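NADPH-dependent nitro/flavin reductase (Bacillus subtilis, PDB 3N2S) uses NADPH to reduce flavin mononucleotide, and also reduces nitroaromatic compounds, quinones and azo dyes, as an FMN-bearing homodimer. Local coordinates at residues A[89-93]-A[94-98]; A[117-120]-A[121-124]; A[203-206]-A[207-211]; A[235-238]-A[239-242]. All blocks are in the same frame, centred on the assembly; numbering follows the deposited sequence.

Overall arrangement
All four contacts are local, made between residues a turn or so apart, and every one also touches the second subunit. Contact 2 is the core member: fully buried on helix 104-127, with alanine packing and amides facing the dimer partner. Contacts 1, 3 and 4 are partly buried and lie farther from the chain centre. Contact 1 ends helix 84-92 with backbone bonds round a glycine; contact 3, in helix 191-213, adds a salt-bridge network on an outer face; contact 4 packs two tyrosines in helix 237-243. Contacts 1 and 3 are about 55 Å apart between centres, on opposite sides of the chain's centre.

Contact 1: residues A[89-93]-A[94-98]; sequences LAEEK and GEHIS
Ala-90 and Glu-95 are tied by a backbone bond spanning five residues, with Glu-95 N donating to Ala-90 O over 2.8 Å. Nested inside it, Gly-94 N donates to Glu-91 O over 3.1 Å. Both donors come in from above the carbonyl planes, Glu-95 N standing 43° out of the Ala-90 plane and Gly-94 N higher still over that of Glu-91. Ala-90 O has a second grip, since Lys-93 N reaches it from the opposite face at 3.0 Å. A C-H...O contact from Glu-91 CA to Glu-95 O, 3.2 Å long, adds to the backbone set.

Apolar packing follows one methyl. Ala-90 CB points toward the departing chain and touches Ile-97 CG1 at 3.6 Å, with CG2 and CD1 of the same isoleucine only slightly farther. Ile-97 holds CG1 between its backbone N and carbonyl carbon (chi1 72°), which brings CG1, CG2 and CD1 round the methyl. Alongside, Glu-91 CG comes obliquely to within 3.7 Å of His-96 CD2, the two side chains crossing at about a right angle.

The charged ends turn to the second subunit: Glu-92 to its Arg-195 and Glu-95 to its Lys-230, while Met-229 of that subunit packs on Ile-97.

Gly-94 suits the turn: its phi is positive (76°), which favours glycine, and a beta carbon there would come very close to Lys-93 O. The paired bonds from Glu-95 N and Gly-94 N make this a Schellman motif, with Gly-94 as the C-prime residue ending helix 84-92.

Contact 2: residues A[117-120]-A[121-124]; sequences AAQN and MSIA
Gln-119 lays its amide over the next turn of the helix, OE1 touching Ile-123 CG1 at 3.5 Å and NE2 lying 3.7 Å from Ser-122 CB. The first torsion sends CG away from the backbone N (chi1 -169°) and a bend at chi2 then folds the amide back, across Ile-123 at about a right angle. Ile-123 in turn presses CG1 and CD1 on Gln-119 O, each at 3.3 Å. Losing the amide to an alanine here would probably uncover Ile-123 CG1 and leave Tyr-134 without its weak amide partner.

Underneath run the regular helical bonds, from Met-121 N to Ala-117 O through Ala-124 N to Asn-120 O, the last 2.9 Å long. Ser-122 OG, set beside its own backbone N, comes to 3.0 Å from Ala-118 O; Tyr-134 OH, a weak partner of both Ser-122 OG and Gln-119 NE2, belongs to the flavin pocket.

Farther out, Asn-120 ND2 gives a weak hydrogen bond to Gln-119 OE1 of the second subunit, and Leu-116 of that subunit packs on Gln-119. Met-121, modelled as selenomethionine, inserts between helix 24-35 and the sheet strands 75-82 and 155-164. The arrangement is that of the long central helix of the nitroreductase fold, buried along this part, which covers the sheet with one face and meets the partner subunit with another, close to the FMN.

Contact 3: residues A[203-206]-A[207-211]; sequences KTIS and DYYRE
Ser-206 O lies over one face of the Arg-210 guanidinium, 3.9 Å above its plane and displaced toward the rim. At the edge of the same group, and in its plane, stands Asp-207 OD2, taken by Arg-210 NH1 at 2.7 Å and by Arg-210 NH2 at 2.8 Å. NH2 uses the anti lone pair of that oxygen, whereas NH1 meets it 43° out of the carboxylate plane. The Tyr-208 ring has Tyr-209 CE1 in plane at its edge. Tyr-209 runs alongside Ile-205 in the same direction, with CE2 only 3.4 Å from Ile-205 CG2.

On the other carboxylate oxygen, Lys-203 NZ meets the syn lone pair of Asp-207 OD1 at 3.0 Å, through a chain extended until its last bend. Asp-207 thus links two cations in one salt-bridge network, and an asparagine in its place would probably leave Lys-203 and Arg-210 without their shared negative charge.

Helix 191-213 meets different neighbours through these residues. Tyr-208 rests on the loop at Lys-173 and Pro-174, Tyr-42 of the second subunit packs on Ile-205 and Tyr-209, and Tyr-209 OH bonds Gln-224 of helix 221-229.

Contact 4: residues A[235-238]-A[239-242]; sequences TYLN and DYVK
Tyr-236 and Tyr-240 meet one turn apart in the short helical segment near the C-terminal end of the chain, around helix 237-243. Tyr-236 O takes Tyr-240 N, in the plane of its carbonyl, at 2.8 Å, with a weak second bond from Asp-239 N. Above that bond the side chains run side by side, Tyr-236 CD1 touching Tyr-240 CB at 3.7 Å. Tyr-236 carries its ring between its backbone N and carbonyl carbon (chi1 86°), which brings one face over Leu-237 CG. Tyr-240 sets CG opposite its backbone N (chi1 -173°), and its CD2 comes within 4.4 Å of Leu-237 CD2.

Both phenols fasten the turn to helix 142-149 and its approach: Tyr-236 OH bonds Arg-139 O and Leu-142 N, and Tyr-240 OH bonds Thr-146 OG1. On a different side, Asn-238 OD1 accepts from Thr-104 N of the second subunit.

The next carbonyl along, Leu-237 O, receives Val-241 N at 3.0 Å and has both valine methyls close by. Asn-238 O has carbon for company: the aliphatic arm of Lys-242 passes alongside it, CE approaching to 3.4 Å before NZ bends off to Asn-247 O.

Contact 1: residues A[89-93]-A[94-98]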
loop_
_atom_site.group_PDB
_atom_site.type_symbol
_atom_site.label_atom_id
_atom_site.label_comp_id
_atom_site.label_asym_id
_atom_site.label_seq_id
_atom_site.Cartn_x
_atom_site.Cartn_y
_atom_site.Cartn_z
ATOM N N LEU A 89 -3.173 -23.403 4.015
ATOM C CA LEU A 89 -4.524 -23.617 3.482
ATOM C C LEU A 89 -4.440 -24.784 2.466
ATOM O O LEU A 89 -5.221 -25.732 2.547
ATOM C CB LEU A 89 -4.951 -22.276 2.815
ATOM C CG LEU A 89 -6.103 -22.160 1.861
ATOM C CD1 LEU A 89 -6.516 -20.721 1.774
ATOM C CD2 LEU A 89 -5.712 -22.602 0.452
ATOM N N ALA A 90 -3.441 -24.739 1.573
ATOM C CA ALA A 90 -3.219 -25.749 0.538
ATOM C C ALA A 90 -2.778 -27.090 1.141
ATOM O O ALA A 90 -3.276 -28.135 0.703
ATOM C CB ALA A 90 -2.206 -25.253 -0.472
ATOM N N GLU A 91 -1.906 -27.061 2.181
ATOM C CA GLU A 91 -1.450 -28.278 2.877
ATOM C C GLU A 91 -2.610 -29.036 3.518
ATOM O O GLU A 91 -2.582 -30.266 3.570
ATOM C CB GLU A 91 -0.356 -27.971 3.913
ATOM C CG GLU A 91 1.005 -27.675 3.305
ATOM C CD GLU A 91 2.066 -27.205 4.286
ATOM O OE1 GLU A 91 1.948 -27.513 5.494
ATOM O OE2 GLU A 91 3.035 -26.553 3.839
ATOM N N GLU A 92 -3.639 -28.308 3.981
ATOM C CA GLU A 92 -4.857 -28.873 4.563
ATOM C C GLU A 92 -5.633 -29.700 3.527
ATOM O O GLU A 92 -6.333 -30.642 3.893
ATOM C CB GLU A 92 -5.764 -27.756 5.104
ATOM C CG GLU A 92 -5.408 -27.290 6.505
ATOM C CD GLU A 92 -5.218 -28.394 7.529
ATOM O OE1 GLU A 92 -6.134 -29.237 7.676
ATOM O OE2 GLU A 92 -4.140 -28.436 8.164
ATOM N N LYS A 93 -5.495 -29.339 2.239
ATOM C CA LYS A 93 -6.141 -29.995 1.103
ATOM C C LYS A 93 -5.193 -30.973 0.404
ATOM O O LYS A 93 -5.488 -31.454 -0.690
ATOM C CB LYS A 93 -6.706 -28.937 0.125
ATOM C CG LYS A 93 -7.663 -27.913 0.753
ATOM C CD LYS A 93 -9.018 -28.509 1.150
ATOM C CE LYS A 93 -9.872 -27.546 1.940
ATOM N NZ LYS A 93 -9.421 -27.422 3.354
ATOM N N GLY A 94 -4.068 -31.268 1.044
ATOM C CA GLY A 94 -3.075 -32.197 0.517
ATOM C C GLY A 94 -2.210 -31.642 -0.600
ATOM O O GLY A 94 -1.542 -32.408 -1.290
ATOM N N GLU A 95 -2.200 -30.310 -0.781
ATOM C CA GLU A 95 -1.398 -29.645 -1.814
ATOM C C GLU A 95 -0.186 -28.931 -1.191
ATOM O O GLU A 95 -0.249 -28.513 -0.039
ATOM C CB GLU A 95 -2.257 -28.659 -2.608
ATOM C CG GLU A 95 -2.424 -29.066 -4.061
ATOM C CD GLU A 95 -3.818 -29.529 -4.426
ATOM O OE1 GLU A 95 -4.657 -28.666 -4.771
ATOM O OE2 GLU A 95 -4.075 -30.752 -4.374
ATOM N N HIS A 96 0.918 -28.845 -1.940
ATOM C CA HIS A 96 2.191 -28.252 -1.521
ATOM C C HIS A 96 2.605 -27.254 -2.594
ATOM O O HIS A 96 3.328 -27.599 -3.528
ATOM C CB HIS A 96 3.230 -29.359 -1.251
ATOM C CG HIS A 96 2.873 -30.170 -0.044
ATOM N ND1 HIS A 96 2.086 -31.304 -0.147
ATOM C CD2 HIS A 96 3.122 -29.929 1.264
ATOM C CE1 HIS A 96 1.888 -31.720 1.096
ATOM N NE2 HIS A 96 2.498 -30.927 1.978
ATOM N N ILE A 97 2.079 -26.011 -2.459
ATOM C CA ILE A 97 2.130 -24.896 -3.421
ATOM C C ILE A 97 3.188 -23.783 -3.231
ATOM O O ILE A 97 3.097 -22.772 -3.938
ATOM C CB ILE A 97 0.709 -24.253 -3.533
ATOM C CG1 ILE A 97 0.358 -23.442 -2.245
ATOM C CG2 ILE A 97 -0.383 -25.290 -3.903
ATOM C CD1 ILE A 97 -0.550 -22.251 -2.443
ATOM N N SER A 98 4.149 -23.935 -2.289
ATOM C CA SER A 98 5.189 -22.930 -1.996
ATOM C C SER A 98 5.818 -22.268 -3.220
ATOM O O SER A 98 5.983 -21.054 -3.212
ATOM C CB SER A 98 6.292 -23.515 -1.114
ATOM O OG SER A 98 5.862 -23.625 0.230
#

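Contact 2: residues A[117-120]-A[121-124]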
loop_
_atom_site.group_PDB
_atom_site.type_symbol
_atom_site.label_atom_id
_atom_site.label_comp_id
_atom_site.label_asym_id
_atom_site.label_seq_id
_atom_site.Cartn_x
_atom_site.Cartn_y
_atom_site.Cartn_z
ATOM N N ALA A 117 -4.388 -2.139 3.643
ATOM C CA ALA A 117 -4.947 -2.411 4.979
ATOM C C ALA A 117 -4.388 -1.397 6.015
ATOM O O ALA A 117 -5.154 -0.863 6.831
ATOM C CB ALA A 117 -4.601 -3.840 5.398
ATOM N N ALA A 118 -3.061 -1.135 5.982
ATOM C CA ALA A 118 -2.427 -0.200 6.915
ATOM C C ALA A 118 -2.965 1.206 6.773
ATOM O O ALA A 118 -3.146 1.891 7.785
ATOM C CB ALA A 118 -0.912 -0.206 6.742
ATOM N N GLN A 119 -3.172 1.654 5.526
ATOM C CA GLN A 119 -3.687 3.004 5.309
ATOM C C GLN A 119 -5.143 3.162 5.753
ATOM O O GLN A 119 -5.500 4.225 6.264
ATOM C CB GLN A 119 -3.392 3.538 3.901
ATOM C CG GLN A 119 -3.679 5.045 3.749
ATOM C CD GLN A 119 -3.035 5.996 4.752
ATOM O OE1 GLN A 119 -3.601 7.048 5.087
ATOM N NE2 GLN A 119 -1.871 5.677 5.283
ATOM N N ASN A 120 -5.949 2.094 5.628
ATOM C CA ASN A 120 -7.319 2.086 6.161
ATOM C C ASN A 120 -7.257 2.219 7.685
ATOM O O ASN A 120 -8.014 3.004 8.269
ATOM C CB ASN A 120 -8.037 0.792 5.795
ATOM C CG ASN A 120 -9.067 0.956 4.705
ATOM O OD1 ASN A 120 -9.806 0.032 4.379
ATOM N ND2 ASN A 120 -9.133 2.123 4.116
HETATM N N MSE A 121 -6.339 1.464 8.330
HETATM C CA MSE A 121 -6.155 1.567 9.786
HETATM C C MSE A 121 -5.747 2.993 10.178
HETATM O O MSE A 121 -6.256 3.528 11.167
HETATM C CB MSE A 121 -5.101 0.553 10.311
HETATM C CG MSE A 121 -4.940 0.644 11.836
HETATM SE SE MSE A 121 -3.737 -0.619 12.643
HETATM C CE MSE A 121 -4.817 -2.294 12.444
ATOM N N SER A 122 -4.825 3.607 9.398
ATOM C CA SER A 122 -4.330 4.946 9.694
ATOM C C SER A 122 -5.470 5.976 9.642
ATOM O O SER A 122 -5.611 6.780 10.573
ATOM C CB SER A 122 -3.198 5.332 8.735
ATOM O OG SER A 122 -2.079 4.473 8.934
ATOM N N ILE A 123 -6.284 5.933 8.576
ATOM C CA ILE A 123 -7.425 6.868 8.422
ATOM C C ILE A 123 -8.450 6.641 9.544
ATOM O O ILE A 123 -8.960 7.613 10.123
ATOM C CB ILE A 123 -8.057 6.784 7.022
ATOM C CG1 ILE A 123 -7.043 7.155 5.910
ATOM C CG2 ILE A 123 -9.310 7.668 6.904
ATOM C CD1 ILE A 123 -7.433 6.361 4.588
ATOM N N ALA A 124 -8.748 5.371 9.845
ATOM C CA ALA A 124 -9.677 5.051 10.942
ATOM C C ALA A 124 -9.150 5.638 12.262
ATOM O O ALA A 124 -9.910 6.320 12.956
ATOM C CB ALA A 124 -9.858 3.551 11.055
#

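Contact 3: residues A[203-206]-A[207-211]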
loop_
_atom_site.group_PDB
_atom_site.type_symbol
_atom_site.label_atom_id
_atom_site.label_comp_id
_atom_site.label_asym_id
_atom_site.label_seq_id
_atom_site.Cartn_x
_atom_site.Cartn_y
_atom_site.Cartn_z
ATOM N N LYS A 203 12.197 25.268 -2.874
ATOM C CA LYS A 203 12.054 26.565 -2.188
ATOM C C LYS A 203 10.971 26.434 -1.084
ATOM O O LYS A 203 11.179 26.922 0.021
ATOM C CB LYS A 203 11.687 27.667 -3.198
ATOM C CG LYS A 203 11.666 29.066 -2.570
ATOM C CD LYS A 203 11.101 30.103 -3.534
ATOM C CE LYS A 203 10.943 31.454 -2.878
ATOM N NZ LYS A 203 9.849 31.481 -1.863
ATOM N N THR A 204 9.831 25.767 -1.387
ATOM C CA THR A 204 8.746 25.534 -0.401
ATOM C C THR A 204 9.307 24.784 0.829
ATOM O O THR A 204 9.017 25.138 1.972
ATOM C CB THR A 204 7.597 24.731 -1.029
ATOM O OG1 THR A 204 6.997 25.481 -2.076
ATOM C CG2 THR A 204 6.513 24.333 -0.010
ATOM N N ILE A 205 10.115 23.745 0.580
ATOM C CA ILE A 205 10.676 22.934 1.665
ATOM C C ILE A 205 11.741 23.675 2.462
ATOM O O ILE A 205 11.731 23.610 3.697
ATOM C CB ILE A 205 11.126 21.545 1.117
ATOM C CG1 ILE A 205 9.911 20.730 0.572
ATOM C CG2 ILE A 205 11.896 20.732 2.167
ATOM C CD1 ILE A 205 8.671 20.611 1.508
ATOM N N SER A 206 12.667 24.357 1.762
ATOM C CA SER A 206 13.705 25.147 2.434
ATOM C C SER A 206 13.040 26.221 3.318
ATOM O O SER A 206 13.379 26.318 4.508
ATOM C CB SER A 206 14.680 25.757 1.428
ATOM O OG SER A 206 14.058 26.665 0.540
ATOM N N ASP A 207 12.013 26.934 2.778
ATOM C CA ASP A 207 11.250 27.936 3.551
ATOM C C ASP A 207 10.562 27.295 4.753
ATOM O O ASP A 207 10.559 27.874 5.844
ATOM C CB ASP A 207 10.189 28.646 2.688
ATOM C CG ASP A 207 10.676 29.663 1.662
ATOM O OD1 ASP A 207 9.846 30.118 0.853
ATOM O OD2 ASP A 207 11.902 29.934 1.616
ATOM N N TYR A 208 9.974 26.105 4.555
ATOM C CA TYR A 208 9.308 25.350 5.613
ATOM C C TYR A 208 10.276 25.065 6.780
ATOM O O TYR A 208 9.924 25.312 7.942
ATOM C CB TYR A 208 8.721 24.037 5.055
ATOM C CG TYR A 208 8.129 23.138 6.114
ATOM C CD1 TYR A 208 6.832 23.338 6.575
ATOM C CD2 TYR A 208 8.878 22.115 6.688
ATOM C CE1 TYR A 208 6.289 22.531 7.566
ATOM C CE2 TYR A 208 8.347 21.307 7.690
ATOM C CZ TYR A 208 7.048 21.511 8.112
ATOM O OH TYR A 208 6.516 20.686 9.064
ATOM N N TYR A 209 11.472 24.527 6.477
ATOM C CA TYR A 209 12.462 24.250 7.521
ATOM C C TYR A 209 12.963 25.509 8.212
ATOM O O TYR A 209 13.131 25.489 9.431
ATOM C CB TYR A 209 13.621 23.386 7.016
ATOM C CG TYR A 209 13.207 21.975 6.673
ATOM C CD1 TYR A 209 12.428 21.225 7.549
ATOM C CD2 TYR A 209 13.611 21.378 5.485
ATOM C CE1 TYR A 209 12.038 19.924 7.239
ATOM C CE2 TYR A 209 13.247 20.066 5.174
ATOM C CZ TYR A 209 12.433 19.356 6.040
ATOM O OH TYR A 209 12.060 18.067 5.756
ATOM N N ARG A 210 13.195 26.590 7.442
ATOM C CA ARG A 210 13.628 27.882 7.987
ATOM C C ARG A 210 12.599 28.360 9.008
ATOM O O ARG A 210 12.972 28.633 10.148
ATOM C CB ARG A 210 13.804 28.912 6.862
ATOM C CG ARG A 210 14.895 29.958 7.116
ATOM C CD ARG A 210 15.080 30.932 5.955
ATOM N NE ARG A 210 15.240 30.248 4.666
ATOM C CZ ARG A 210 14.307 30.204 3.719
ATOM N NH1 ARG A 210 13.140 30.819 3.897
ATOM N NH2 ARG A 210 14.528 29.544 2.589
ATOM N N GLU A 211 11.299 28.347 8.630
ATOM C CA GLU A 211 10.162 28.746 9.469
ATOM C C GLU A 211 10.022 27.869 10.723
ATOM O O GLU A 211 9.948 28.407 11.830
ATOM C CB GLU A 211 8.848 28.765 8.642
ATOM C CG GLU A 211 7.690 29.513 9.289
ATOM C CD GLU A 211 6.504 29.845 8.393
ATOM O OE1 GLU A 211 5.400 29.304 8.641
ATOM O OE2 GLU A 211 6.662 30.686 7.476
#

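Contact 4: residues A[235-238]-A[239-242]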
loop_
_atom_site.group_PDB
_atom_site.type_symbol
_atom_site.label_atom_id
_atom_site.label_comp_id
_atom_site.label_asym_id
_atom_site.label_seq_id
_atom_site.Cartn_x
_atom_site.Cartn_y
_atom_site.Cartn_z
ATOM N N THR A 235 20.751 -3.122 1.532
ATOM C CA THR A 235 21.085 -4.013 0.395
ATOM C C THR A 235 20.847 -5.505 0.711
ATOM O O THR A 235 20.461 -6.252 -0.189
ATOM C CB THR A 235 22.535 -3.762 -0.077
ATOM O OG1 THR A 235 23.440 -4.186 0.941
ATOM C CG2 THR A 235 22.789 -2.316 -0.413
ATOM N N TYR A 236 21.030 -5.918 1.986
ATOM C CA TYR A 236 20.826 -7.291 2.476
ATOM C C TYR A 236 19.416 -7.825 2.146
ATOM O O TYR A 236 19.229 -9.041 2.066
ATOM C CB TYR A 236 21.120 -7.393 3.990
ATOM C CG TYR A 236 19.935 -7.052 4.882
ATOM C CD1 TYR A 236 19.107 -8.047 5.381
ATOM C CD2 TYR A 236 19.631 -5.727 5.200
ATOM C CE1 TYR A 236 17.997 -7.741 6.166
ATOM C CE2 TYR A 236 18.521 -5.407 5.991
ATOM C CZ TYR A 236 17.714 -6.421 6.477
ATOM O OH TYR A 236 16.636 -6.137 7.264
ATOM N N LEU A 237 18.419 -6.913 1.998
ATOM C CA LEU A 237 17.039 -7.289 1.670
ATOM C C LEU A 237 16.914 -7.987 0.316
ATOM O O LEU A 237 16.003 -8.783 0.141
ATOM C CB LEU A 237 16.071 -6.102 1.784
ATOM C CG LEU A 237 15.832 -5.575 3.225
ATOM C CD1 LEU A 237 15.051 -4.279 3.208
ATOM C CD2 LEU A 237 15.074 -6.611 4.065
ATOM N N ASN A 238 17.825 -7.714 -0.635
ATOM C CA ASN A 238 17.840 -8.373 -1.958
ATOM C C ASN A 238 17.806 -9.889 -1.773
ATOM O O ASN A 238 16.965 -10.568 -2.371
ATOM C CB ASN A 238 19.106 -7.970 -2.750
ATOM C CG ASN A 238 19.179 -6.527 -3.159
ATOM O OD1 ASN A 238 18.270 -5.719 -2.914
ATOM N ND2 ASN A 238 20.288 -6.162 -3.779
ATOM N N ASP A 239 18.676 -10.402 -0.867
ATOM C CA ASP A 239 18.757 -11.821 -0.558
ATOM C C ASP A 239 17.841 -12.219 0.567
ATOM O O ASP A 239 17.304 -13.321 0.507
ATOM C CB ASP A 239 20.201 -12.240 -0.221
ATOM C CG ASP A 239 21.167 -12.014 -1.378
ATOM O OD1 ASP A 239 20.793 -12.317 -2.542
ATOM O OD2 ASP A 239 22.279 -11.525 -1.127
ATOM N N TYR A 240 17.687 -11.370 1.612
ATOM C CA TYR A 240 16.849 -11.724 2.764
ATOM C C TYR A 240 15.384 -11.974 2.407
ATOM O O TYR A 240 14.797 -12.923 2.937
ATOM C CB TYR A 240 16.995 -10.745 3.945
ATOM C CG TYR A 240 16.253 -11.224 5.170
ATOM C CD1 TYR A 240 16.815 -12.172 6.019
ATOM C CD2 TYR A 240 14.950 -10.808 5.426
ATOM C CE1 TYR A 240 16.108 -12.673 7.103
ATOM C CE2 TYR A 240 14.227 -11.312 6.501
ATOM C CZ TYR A 240 14.816 -12.234 7.343
ATOM O OH TYR A 240 14.095 -12.731 8.395
ATOM N N VAL A 241 14.789 -11.144 1.516
ATOM C CA VAL A 241 13.385 -11.396 1.133
ATOM C C VAL A 241 13.215 -12.788 0.475
ATOM O O VAL A 241 12.246 -13.479 0.759
ATOM C CB VAL A 241 12.672 -10.241 0.369
ATOM C CG1 VAL A 241 12.822 -8.910 1.102
ATOM C CG2 VAL A 241 13.142 -10.129 -1.068
ATOM N N LYS A 242 14.190 -13.193 -0.364
ATOM C CA LYS A 242 14.246 -14.504 -1.041
ATOM C C LYS A 242 14.342 -15.642 -0.029
ATOM O O LYS A 242 13.675 -16.660 -0.206
ATOM C CB LYS A 242 15.429 -14.554 -2.027
ATOM C CG LYS A 242 15.267 -13.634 -3.230
ATOM C CD LYS A 242 16.520 -13.607 -4.083
ATOM C CE LYS A 242 16.484 -12.518 -5.134
ATOM N NZ LYS A 242 15.524 -12.804 -6.241
#